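Local coordinates for pyruvate carboxylase protein (Rhizobium etli, PDB 2QF7), which is a multidomain biotin-dependent carboxylase, found as an assembly of four chains, that joins an ATP-grasp module, a closed parallel barrel and a biotin-carrying domain in one polypeptide, at residues P108-V111 / D112-K116; P349-E352 / D353-L356; P611-R614 / L615-R619; R985-S988 / D989-A993. One frame throughout, in Å; residues are numbered along the deposited sequence.

Overall arrangement
Four local contacts, each formed between residues close in sequence, come in series along the chain and divide into two distant groups. Contacts 1 and 2 lie in the N-terminal part, their centres about 33 Å apart: the first on helix 108-116 beside a parallel sheet, the second in the loop leading from helix 328-336 to strand 359-369. Contact 3, on helix 611-621 of the eight-stranded parallel barrel, is about 76 Å from contact 1, centre to centre. Contact 4 opens helix 989-997, and its centre is only about 16 Å from that of contact 3. The helices touch through Trp612, which meets Phe990 and Ala993, so a barrel helix packs on one within the conserved carboxylase domain.

Contact 1 of 4, residues P108-V111 / D112-K116; sequences PEFV and DACNK
Pro108 O to Asp112 N (2.9 Å) opens a run of four consecutive alpha-helical bonds that goes on through Glu109 with Ala113, Phe110 with Cys114 and Val111 with Asn115, all close to straight. Side chains one turn apart then meet on different sides of this single helix. Phe110 and Cys114 form a sulfur-aromatic contact: Cys114 SG sits over one face of the ring, 3.9 Å from the centroid of Phe110 and displaced toward the rim, so that Phe110 CZ is its nearest ring atom at 3.7 Å. Two torsions bring the pair together. The ring of Phe110 swings away from its own backbone N (chi1 -178°), whereas Cys114 turns SG back beside its N (chi1 -74°), toward the preceding turn.

Helix 108-116 is the crossover of a beta-alpha-beta unit between strands 96-98 and 120-121 of the parallel sheet in the biotin carboxylase N-terminal region. Phe110 and Cys114 both rest on Ile97 of one strand, and Cys114 and Val111 on Phe121 of the other; Phe110 also packs against Ile82 and Val85 of helix 82-92. A second ridge runs through Val111 and Asn115, whose side chains lie alongside each other and point the same way, Val111 CG1 being 3.5 Å from Asn115 OD1. Asp112 folds its carboxylate back over the first turn, with CG 3.2 Å from Pro108 O, and OD2 forms a salt bridge with Arg130 of helix 126-133. On that same helix Met129 receives Pro108 and Val111.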
loop_
_atom_site.group_PDB
_atom_site.type_symbol
_atom_site.label_atom_id
_atom_site.label_comp_id
_atom_site.label_asym_id
_atom_site.label_seq_id
_atom_site.Cartn_x
_atom_site.Cartn_y
_atom_site.Cartn_z
ATOM N N PRO A 108 -53.969 -4.974 32.375
ATOM C CA PRO A 108 -54.737 -4.238 33.395
ATOM C C PRO A 108 -53.890 -3.736 34.576
ATOM O O PRO A 108 -54.233 -2.711 35.197
ATOM C CB PRO A 108 -55.778 -5.269 33.873
ATOM C CG PRO A 108 -55.203 -6.612 33.502
ATOM C CD PRO A 108 -54.439 -6.369 32.233
ATOM N N GLU A 109 -52.827 -4.476 34.910
ATOM C CA GLU A 109 -51.855 -4.080 35.933
ATOM C C GLU A 109 -51.235 -2.724 35.565
ATOM O O GLU A 109 -51.031 -1.848 36.419
ATOM C CB GLU A 109 -50.752 -5.143 36.031
ATOM C CG GLU A 109 -50.123 -5.308 37.408
ATOM C CD GLU A 109 -48.791 -6.068 37.373
ATOM O OE1 GLU A 109 -47.877 -5.713 38.166
ATOM O OE2 GLU A 109 -48.651 -7.000 36.539
ATOM N N PHE A 110 -50.943 -2.558 34.272
ATOM C CA PHE A 110 -50.398 -1.303 33.793
ATOM C C PHE A 110 -51.410 -0.169 33.875
ATOM O O PHE A 110 -51.059 0.929 34.296
ATOM C CB PHE A 110 -49.838 -1.435 32.370
ATOM C CG PHE A 110 -49.228 -0.181 31.857
ATOM C CD1 PHE A 110 -48.251 0.471 32.586
ATOM C CD2 PHE A 110 -49.621 0.346 30.631
ATOM C CE1 PHE A 110 -47.680 1.640 32.140
ATOM C CE2 PHE A 110 -49.055 1.514 30.160
ATOM C CZ PHE A 110 -48.066 2.163 30.930
ATOM N N VAL A 111 -52.653 -0.413 33.472
ATOM C CA VAL A 111 -53.691 0.631 33.593
ATOM C C VAL A 111 -53.829 1.063 35.074
ATOM O O VAL A 111 -53.897 2.259 35.400
ATOM C CB VAL A 111 -55.071 0.137 33.042
ATOM C CG1 VAL A 111 -56.130 1.227 33.197
ATOM C CG2 VAL A 111 -54.966 -0.295 31.559
ATOM N N ASP A 112 -53.867 0.074 35.954
ATOM C CA ASP A 112 -53.897 0.312 37.394
ATOM C C ASP A 112 -52.770 1.259 37.843
ATOM O O ASP A 112 -53.030 2.272 38.505
ATOM C CB ASP A 112 -53.799 -1.015 38.116
ATOM C CG ASP A 112 -55.134 -1.759 38.164
ATOM O OD1 ASP A 112 -56.168 -1.222 37.675
ATOM O OD2 ASP A 112 -55.136 -2.893 38.709
ATOM N N ALA A 113 -51.536 0.935 37.443
ATOM C CA ALA A 113 -50.341 1.755 37.722
ATOM C C ALA A 113 -50.498 3.189 37.209
ATOM O O ALA A 113 -50.193 4.149 37.924
ATOM C CB ALA A 113 -49.072 1.099 37.118
ATOM N N CYS A 114 -50.975 3.339 35.976
ATOM C CA CYS A 114 -51.267 4.672 35.407
ATOM C C CYS A 114 -52.223 5.483 36.295
ATOM O O CYS A 114 -51.935 6.637 36.646
ATOM C CB CYS A 114 -51.889 4.533 34.019
ATOM S SG CYS A 114 -50.697 4.056 32.764
ATOM N N ASN A 115 -53.357 4.871 36.631
ATOM C CA ASN A 115 -54.370 5.542 37.443
ATOM C C ASN A 115 -53.804 5.902 38.819
ATOM O O ASN A 115 -54.031 7.013 39.307
ATOM C CB ASN A 115 -55.621 4.672 37.589
ATOM C CG ASN A 115 -56.278 4.376 36.265
ATOM O OD1 ASN A 115 -56.751 3.262 36.034
ATOM N ND2 ASN A 115 -56.311 5.370 35.377
ATOM N N LYS A 116 -53.033 4.987 39.413
ATOM C CA LYS A 116 -52.378 5.239 40.716
ATOM C C LYS A 116 -51.462 6.463 40.663
ATOM O O LYS A 116 -51.313 7.187 41.663
ATOM C CB LYS A 116 -51.583 4.014 41.194
ATOM C CG LYS A 116 -51.091 4.099 42.655
#

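Contact 2 of 4, residues P349-E352 / D353-L356; sequences PNQE and DIRL
Gln351 O is gripped twice, by Ile354 N at 3.0 Å and by a water at 2.9 Å. The first of these bonds and its predecessor, Asp353 N to Asn350 O (2.9 Å), each span three residues and define a short 3-10 turn in the loop between helix 328-336 and strand 359-369. In both, the donor stands well above the carbonyl plane.

The water on Gln351 O also accepts from Gln351 NE2 and donates to Ile354 O, so one solvent molecule joins the turn to the chain that leaves it. The amide of Gln351 reaches this place because the side chain turns about the CB-CG bond (chi2 64°); its OE1 is held by His242 N of strand 240-252, which fixes how the amide is turned. A second water links Asn350 N to Asp353 OD2.

Ile354 is the buried member. It packs on Val241 and Phe244 of strand 240-252, and within the turn its CG1 lies 3.9 Å from Pro349 CB, while CD1 lies 3.8 Å from Gln351 NE2. Ile354 CD1 also approaches Pro349 O at 3.7 Å, a buried carbonyl oxygen with no polar partner in the model.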
loop_
_atom_site.group_PDB
_atom_site.type_symbol
_atom_site.label_atom_id
_atom_site.label_comp_id
_atom_site.label_asym_id
_atom_site.label_seq_id
_atom_site.Cartn_x
_atom_site.Cartn_y
_atom_site.Cartn_z
ATOM N N PRO A 349 -67.105 11.504 13.467
ATOM C CA PRO A 349 -68.477 11.743 12.980
ATOM C C PRO A 349 -69.531 10.903 13.720
ATOM O O PRO A 349 -69.196 9.843 14.268
ATOM C CB PRO A 349 -68.396 11.292 11.505
ATOM C CG PRO A 349 -66.905 11.317 11.157
ATOM C CD PRO A 349 -66.252 10.877 12.422
ATOM N N ASN A 350 -70.789 11.369 13.746
ATOM C CA ASN A 350 -71.890 10.495 14.133
ATOM C C ASN A 350 -71.949 9.313 13.167
ATOM O O ASN A 350 -71.463 9.425 12.031
ATOM C CB ASN A 350 -73.221 11.238 14.124
ATOM C CG ASN A 350 -73.371 12.173 15.318
ATOM O OD1 ASN A 350 -73.128 11.786 16.472
ATOM N ND2 ASN A 350 -73.804 13.401 15.050
ATOM N N GLN A 351 -72.541 8.199 13.612
ATOM C CA GLN A 351 -72.595 6.967 12.827
ATOM C C GLN A 351 -73.117 7.219 11.414
ATOM O O GLN A 351 -72.560 6.724 10.470
ATOM C CB GLN A 351 -73.478 5.902 13.498
ATOM C CG GLN A 351 -73.293 4.520 12.887
ATOM C CD GLN A 351 -71.879 4.004 13.115
ATOM O OE1 GLN A 351 -71.511 3.707 14.260
ATOM N NE2 GLN A 351 -71.070 3.914 12.035
ATOM N N GLU A 352 -74.212 7.972 11.299
ATOM C CA GLU A 352 -74.807 8.262 9.998
ATOM C C GLU A 352 -73.876 8.947 8.985
ATOM O O GLU A 352 -74.184 8.975 7.800
ATOM C CB GLU A 352 -76.050 9.122 10.178
ATOM C CG GLU A 352 -75.784 10.381 10.991
ATOM C CD GLU A 352 -76.395 10.319 12.369
ATOM O OE1 GLU A 352 -75.982 9.462 13.194
ATOM O OE2 GLU A 352 -77.309 11.136 12.605
ATOM N N ASP A 353 -72.787 9.546 9.465
ATOM C CA ASP A 353 -71.841 10.281 8.620
ATOM C C ASP A 353 -70.524 9.495 8.410
ATOM O O ASP A 353 -69.541 9.985 7.815
ATOM C CB ASP A 353 -71.547 11.632 9.268
ATOM C CG ASP A 353 -72.772 12.514 9.356
ATOM O OD1 ASP A 353 -73.611 12.481 8.420
ATOM O OD2 ASP A 353 -72.902 13.244 10.362
ATOM N N ILE A 354 -70.485 8.284 8.954
ATOM C CA ILE A 354 -69.330 7.393 8.741
ATOM C C ILE A 354 -69.602 6.509 7.524
ATOM O O ILE A 354 -70.615 5.799 7.447
ATOM C CB ILE A 354 -69.023 6.527 10.005
ATOM C CG1 ILE A 354 -68.751 7.423 11.228
ATOM C CG2 ILE A 354 -67.810 5.565 9.746
ATOM C CD1 ILE A 354 -68.517 6.677 12.525
ATOM N N ARG A 355 -68.718 6.547 6.536
ATOM C CA ARG A 355 -68.975 5.730 5.386
ATOM C C ARG A 355 -67.698 5.235 4.734
ATOM O O ARG A 355 -66.637 5.802 4.958
ATOM C CB ARG A 355 -69.887 6.434 4.375
ATOM C CG ARG A 355 -69.426 7.769 3.798
ATOM C CD ARG A 355 -70.734 8.657 3.470
ATOM N NE ARG A 355 -70.561 9.963 4.122
ATOM C CZ ARG A 355 -71.467 10.608 4.866
ATOM N NH1 ARG A 355 -72.711 10.132 5.042
ATOM N NH2 ARG A 355 -71.117 11.768 5.436
ATOM N N LEU A 356 -67.853 4.184 3.949
ATOM C CA LEU A 356 -66.759 3.534 3.286
ATOM C C LEU A 356 -66.501 4.275 1.990
ATOM O O LEU A 356 -67.447 4.655 1.268
ATOM C CB LEU A 356 -67.170 2.094 2.983
ATOM C CG LEU A 356 -67.116 1.091 4.132
ATOM C CD1 LEU A 356 -67.689 -0.187 3.609
ATOM C CD2 LEU A 356 -65.644 0.849 4.750
HETATM O O HOH W 1 -70.915 13.990 12.152
HETATM O O HOH W 2 -72.090 4.187 9.183
#

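Contact 3 of 4, residues P611-R614 / L615-R619; sequences PWER and LALIR
Backbone hydrogen bonds supply the regular part of this contact: Leu615 N to Pro611 O, Ala616 N to Trp612 O, Leu617 N to Glu613 O and Ile618 N to Arg614 O (3.1 Å) follow one another as consecutive i to i+4 bonds of an alpha helix.

Van der Waals contacts link residues four apart. Arg614 and Ile618 lie alongside each other and point the same way, with Arg614 CG 3.9 Å from Ile618 CD1. Ile618 directs CG1 back beside its own N (chi1 -62°), which brings this carbon to 3.3 Å from Arg614 O. Glu613 and Leu617 meet at a slant: the glutamate chain turns about the CB-CG bond (chi2 63°) and curls toward the next turn, where OE2 comes within 3.9 Å of Leu617 CD2 and CG within 4.1 Å of Leu617 CD1.

The polar ends of Arg614 and Trp612 find partners elsewhere. Arg614 carries its guanidinium away from Ile618, toward the helix N-terminus, NH2 forming a salt bridge with Glu609 and NE a hydrogen bond with Thr572 OG1, so its alkyl part does the packing here. Among the aromatic contacts, Trp612 stacks on Phe990, meets Trp595 edge to face and bonds through NE1 to Ser994 OG.

Helix 611-621 belongs to the crossover connection from strand 591-596 to strand 626-632, neighbours in the closed parallel barrel. Leu615 and Ile618 both rest on Leu627 of the latter; on the former, Leu615 meets Trp595 and Ile618 meets Cys594; helix 572-585 packs on Arg614, Leu617 and Ile618, and helix 599-607 on Pro611 and Arg614.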
loop_
_atom_site.group_PDB
_atom_site.type_symbol
_atom_site.label_atom_id
_atom_site.label_comp_id
_atom_site.label_asym_id
_atom_site.label_seq_id
_atom_site.Cartn_x
_atom_site.Cartn_y
_atom_site.Cartn_z
ATOM N N PRO A 611 -19.615 -17.482 -28.337
ATOM C CA PRO A 611 -19.609 -17.186 -29.778
ATOM C C PRO A 611 -21.023 -17.162 -30.407
ATOM O O PRO A 611 -21.233 -16.543 -31.461
ATOM C CB PRO A 611 -18.769 -18.338 -30.383
ATOM C CG PRO A 611 -18.957 -19.482 -29.400
ATOM C CD PRO A 611 -18.948 -18.759 -28.039
ATOM N N TRP A 612 -21.975 -17.848 -29.783
ATOM C CA TRP A 612 -23.322 -17.908 -30.352
ATOM C C TRP A 612 -24.006 -16.558 -30.209
ATOM O O TRP A 612 -24.774 -16.126 -31.095
ATOM C CB TRP A 612 -24.171 -19.015 -29.676
ATOM C CG TRP A 612 -23.633 -20.368 -29.900
ATOM C CD1 TRP A 612 -22.846 -21.091 -29.033
ATOM C CD2 TRP A 612 -23.771 -21.169 -31.096
ATOM N NE1 TRP A 612 -22.504 -22.289 -29.613
ATOM C CE2 TRP A 612 -23.056 -22.365 -30.874
ATOM C CE3 TRP A 612 -24.450 -20.996 -32.322
ATOM C CZ2 TRP A 612 -23.022 -23.410 -31.823
ATOM C CZ3 TRP A 612 -24.392 -22.036 -33.270
ATOM C CH2 TRP A 612 -23.687 -23.219 -33.004
ATOM N N GLU A 613 -23.797 -15.932 -29.059
ATOM C CA GLU A 613 -24.368 -14.599 -28.815
ATOM C C GLU A 613 -23.759 -13.596 -29.779
ATOM O O GLU A 613 -24.471 -12.760 -30.340
ATOM C CB GLU A 613 -24.125 -14.156 -27.384
ATOM C CG GLU A 613 -24.762 -12.762 -27.048
ATOM C CD GLU A 613 -26.316 -12.700 -27.159
ATOM O OE1 GLU A 613 -26.987 -13.703 -27.546
ATOM O OE2 GLU A 613 -26.872 -11.621 -26.826
ATOM N N ARG A 614 -22.430 -13.657 -29.966
ATOM C CA ARG A 614 -21.812 -12.775 -30.942
ATOM C C ARG A 614 -22.480 -12.945 -32.307
ATOM O O ARG A 614 -22.802 -11.965 -32.989
ATOM C CB ARG A 614 -20.317 -13.083 -31.091
ATOM C CG ARG A 614 -19.639 -12.146 -32.088
ATOM C CD ARG A 614 -18.151 -12.503 -32.305
ATOM N NE ARG A 614 -17.360 -12.435 -31.068
ATOM C CZ ARG A 614 -16.050 -12.740 -31.014
ATOM N NH1 ARG A 614 -15.396 -13.080 -32.154
ATOM N NH2 ARG A 614 -15.383 -12.658 -29.849
ATOM N N LEU A 615 -22.692 -14.192 -32.722
ATOM C CA LEU A 615 -23.277 -14.411 -34.047
ATOM C C LEU A 615 -24.746 -13.854 -34.045
ATOM O O LEU A 615 -25.180 -13.213 -34.995
ATOM C CB LEU A 615 -23.236 -15.917 -34.389
ATOM C CG LEU A 615 -24.023 -16.357 -35.655
ATOM C CD1 LEU A 615 -23.488 -15.677 -36.909
ATOM C CD2 LEU A 615 -23.931 -17.863 -35.813
ATOM N N ALA A 616 -25.517 -14.105 -32.979
ATOM C CA ALA A 616 -26.905 -13.538 -32.927
ATOM C C ALA A 616 -26.958 -12.001 -33.046
ATOM O O ALA A 616 -27.836 -11.447 -33.717
ATOM C CB ALA A 616 -27.647 -14.016 -31.642
ATOM N N LEU A 617 -26.034 -11.296 -32.382
ATOM C CA LEU A 617 -25.992 -9.823 -32.427
ATOM C C LEU A 617 -25.654 -9.332 -33.806
ATOM O O LEU A 617 -26.228 -8.370 -34.300
ATOM C CB LEU A 617 -24.974 -9.279 -31.399
ATOM C CG LEU A 617 -25.440 -9.535 -29.945
ATOM C CD1 LEU A 617 -24.300 -9.192 -28.967
ATOM C CD2 LEU A 617 -26.731 -8.798 -29.540
ATOM N N ILE A 618 -24.709 -9.995 -34.451
ATOM C CA ILE A 618 -24.393 -9.633 -35.843
ATOM C C ILE A 618 -25.611 -9.850 -36.772
ATOM O O ILE A 618 -25.947 -8.988 -37.564
ATOM C CB ILE A 618 -23.182 -10.402 -36.344
ATOM C CG1 ILE A 618 -21.946 -10.029 -35.489
ATOM C CG2 ILE A 618 -22.888 -10.036 -37.849
ATOM C CD1 ILE A 618 -20.744 -11.034 -35.694
ATOM N N ARG A 619 -26.256 -10.995 -36.639
ATOM C CA ARG A 619 -27.446 -11.317 -37.390
ATOM C C ARG A 619 -28.490 -10.238 -37.244
ATOM O O ARG A 619 -29.069 -9.782 -38.233
ATOM C CB ARG A 619 -28.035 -12.659 -36.912
ATOM C CG ARG A 619 -29.383 -13.077 -37.643
ATOM C CD ARG A 619 -29.092 -13.653 -39.018
ATOM N NE ARG A 619 -28.744 -12.598 -39.956
ATOM C CZ ARG A 619 -28.225 -12.808 -41.163
ATOM N NH1 ARG A 619 -27.966 -14.034 -41.572
ATOM N NH2 ARG A 619 -27.913 -11.781 -41.922
#

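Contact 4 of 4, residues R985-S988 / D989-A993; sequences REVS and DFEFA
Arg985 takes hold of the carboxylate of Glu991 end-on with two nitrogens, NH1 to OE1 at 2.9 Å and NH2 to OE2 at 2.7 Å. Both bonds are almost straight and use the syn lone pairs. The two flat groups are nearly coplanar, their planes 15° apart, although the side chains themselves meet at about a right angle. Glu991 OE1 takes a further bond on its anti lone pair, from Ser988 N at 3.0 Å.

That third bond is half of a capping box. Ser988 occupies the N-cap of helix 989-997 and completes the box through OG, which accepts from Glu991 N at 3.1 Å. With OG lodged between its own backbone N and carbonyl carbon (chi1 67°), the hydroxyl faces the first turn, where Phe992 N begins the regular helical bonding to Ser988 O.

Farther out, Arg985 NH1 also donates to Glu986 O (2.9 Å), which steadies the guanidinium from the loop side. Val987 lays CB against Glu991 OE1 at 3.4 Å, while its backbone is held by Arg976 and Glu980 of helix 972-983. Asp989 forms a salt bridge with Arg976 as well.

Since the carboxylate of Glu991 accepts two bonds from a cationic group and one from a backbone amide near the helix start, its ionised form is probably favoured, and rotation about its last bond should be restricted.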
loop_
_atom_site.group_PDB
_atom_site.type_symbol
_atom_site.label_atom_id
_atom_site.label_comp_id
_atom_site.label_asym_id
_atom_site.label_seq_id
_atom_site.Cartn_x
_atom_site.Cartn_y
_atom_site.Cartn_z
ATOM N N ARG A 985 -27.954 -27.783 -14.380
ATOM C CA ARG A 985 -29.030 -27.100 -15.069
ATOM C C ARG A 985 -29.104 -27.645 -16.470
ATOM O O ARG A 985 -28.160 -28.270 -16.932
ATOM C CB ARG A 985 -28.771 -25.580 -15.150
ATOM C CG ARG A 985 -27.431 -25.148 -15.766
ATOM C CD ARG A 985 -27.578 -23.716 -16.296
ATOM N NE ARG A 985 -26.401 -23.140 -16.954
ATOM C CZ ARG A 985 -26.228 -23.053 -18.273
ATOM N NH1 ARG A 985 -27.147 -23.528 -19.111
ATOM N NH2 ARG A 985 -25.141 -22.451 -18.761
ATOM N N GLU A 986 -30.203 -27.357 -17.158
ATOM C CA GLU A 986 -30.307 -27.668 -18.566
ATOM C C GLU A 986 -29.429 -26.725 -19.329
ATOM O O GLU A 986 -29.220 -25.592 -18.921
ATOM C CB GLU A 986 -31.743 -27.528 -19.026
ATOM C CG GLU A 986 -32.566 -28.730 -18.668
ATOM C CD GLU A 986 -33.981 -28.612 -19.159
ATOM O OE1 GLU A 986 -34.347 -27.520 -19.647
ATOM O OE2 GLU A 986 -34.719 -29.613 -19.046
ATOM N N VAL A 987 -28.890 -27.185 -20.443
ATOM C CA VAL A 987 -28.154 -26.288 -21.318
ATOM C C VAL A 987 -28.924 -26.187 -22.631
ATOM O O VAL A 987 -29.737 -27.060 -22.937
ATOM C CB VAL A 987 -26.691 -26.789 -21.543
ATOM C CG1 VAL A 987 -25.973 -26.917 -20.190
ATOM C CG2 VAL A 987 -26.673 -28.108 -22.325
ATOM N N SER A 988 -28.682 -25.135 -23.411
ATOM C CA SER A 988 -29.357 -24.984 -24.692
ATOM C C SER A 988 -28.695 -25.884 -25.734
ATOM O O SER A 988 -27.578 -26.355 -25.525
ATOM C CB SER A 988 -29.294 -23.527 -25.150
ATOM O OG SER A 988 -27.974 -23.172 -25.454
ATOM N N ASP A 989 -29.356 -26.105 -26.865
ATOM C CA ASP A 989 -28.716 -26.859 -27.944
ATOM C C ASP A 989 -27.414 -26.201 -28.385
ATOM O O ASP A 989 -26.511 -26.886 -28.816
ATOM C CB ASP A 989 -29.627 -26.980 -29.159
ATOM C CG ASP A 989 -30.901 -27.770 -28.864
ATOM O OD1 ASP A 989 -30.990 -28.447 -27.817
ATOM O OD2 ASP A 989 -31.799 -27.717 -29.718
ATOM N N PHE A 990 -27.342 -24.869 -28.352
ATOM C CA PHE A 990 -26.114 -24.166 -28.780
ATOM C C PHE A 990 -24.983 -24.437 -27.788
ATOM O O PHE A 990 -23.825 -24.697 -28.174
ATOM C CB PHE A 990 -26.320 -22.635 -28.857
ATOM C CG PHE A 990 -27.221 -22.168 -29.987
ATOM C CD1 PHE A 990 -27.506 -22.985 -31.082
ATOM C CD2 PHE A 990 -27.716 -20.853 -29.988
ATOM C CE1 PHE A 990 -28.333 -22.549 -32.146
ATOM C CE2 PHE A 990 -28.533 -20.384 -31.055
ATOM C CZ PHE A 990 -28.855 -21.257 -32.129
ATOM N N GLU A 991 -25.304 -24.336 -26.505
ATOM C CA GLU A 991 -24.344 -24.665 -25.447
ATOM C C GLU A 991 -23.879 -26.111 -25.576
ATOM O O GLU A 991 -22.711 -26.428 -25.355
ATOM C CB GLU A 991 -24.983 -24.458 -24.071
ATOM C CG GLU A 991 -25.114 -22.991 -23.683
ATOM C CD GLU A 991 -25.667 -22.849 -22.284
ATOM O OE1 GLU A 991 -26.759 -23.390 -22.002
ATOM O OE2 GLU A 991 -24.971 -22.239 -21.433
ATOM N N PHE A 992 -24.807 -27.018 -25.883
ATOM C CA PHE A 992 -24.428 -28.416 -26.069
ATOM C C PHE A 992 -23.451 -28.566 -27.262
ATOM O O PHE A 992 -22.474 -29.308 -27.152
ATOM C CB PHE A 992 -25.658 -29.302 -26.217
ATOM C CG PHE A 992 -25.348 -30.772 -26.367
ATOM C CD1 PHE A 992 -24.438 -31.407 -25.517
ATOM C CD2 PHE A 992 -25.966 -31.516 -27.353
ATOM C CE1 PHE A 992 -24.148 -32.778 -25.638
ATOM C CE2 PHE A 992 -25.707 -32.893 -27.489
ATOM C CZ PHE A 992 -24.781 -33.518 -26.636
ATOM N N ALA A 993 -23.717 -27.888 -28.380
ATOM C CA ALA A 993 -22.755 -27.864 -29.484
ATOM C C ALA A 993 -21.348 -27.344 -29.062
ATOM O O ALA A 993 -20.316 -27.867 -29.528
ATOM C CB ALA A 993 -23.298 -27.035 -30.674
#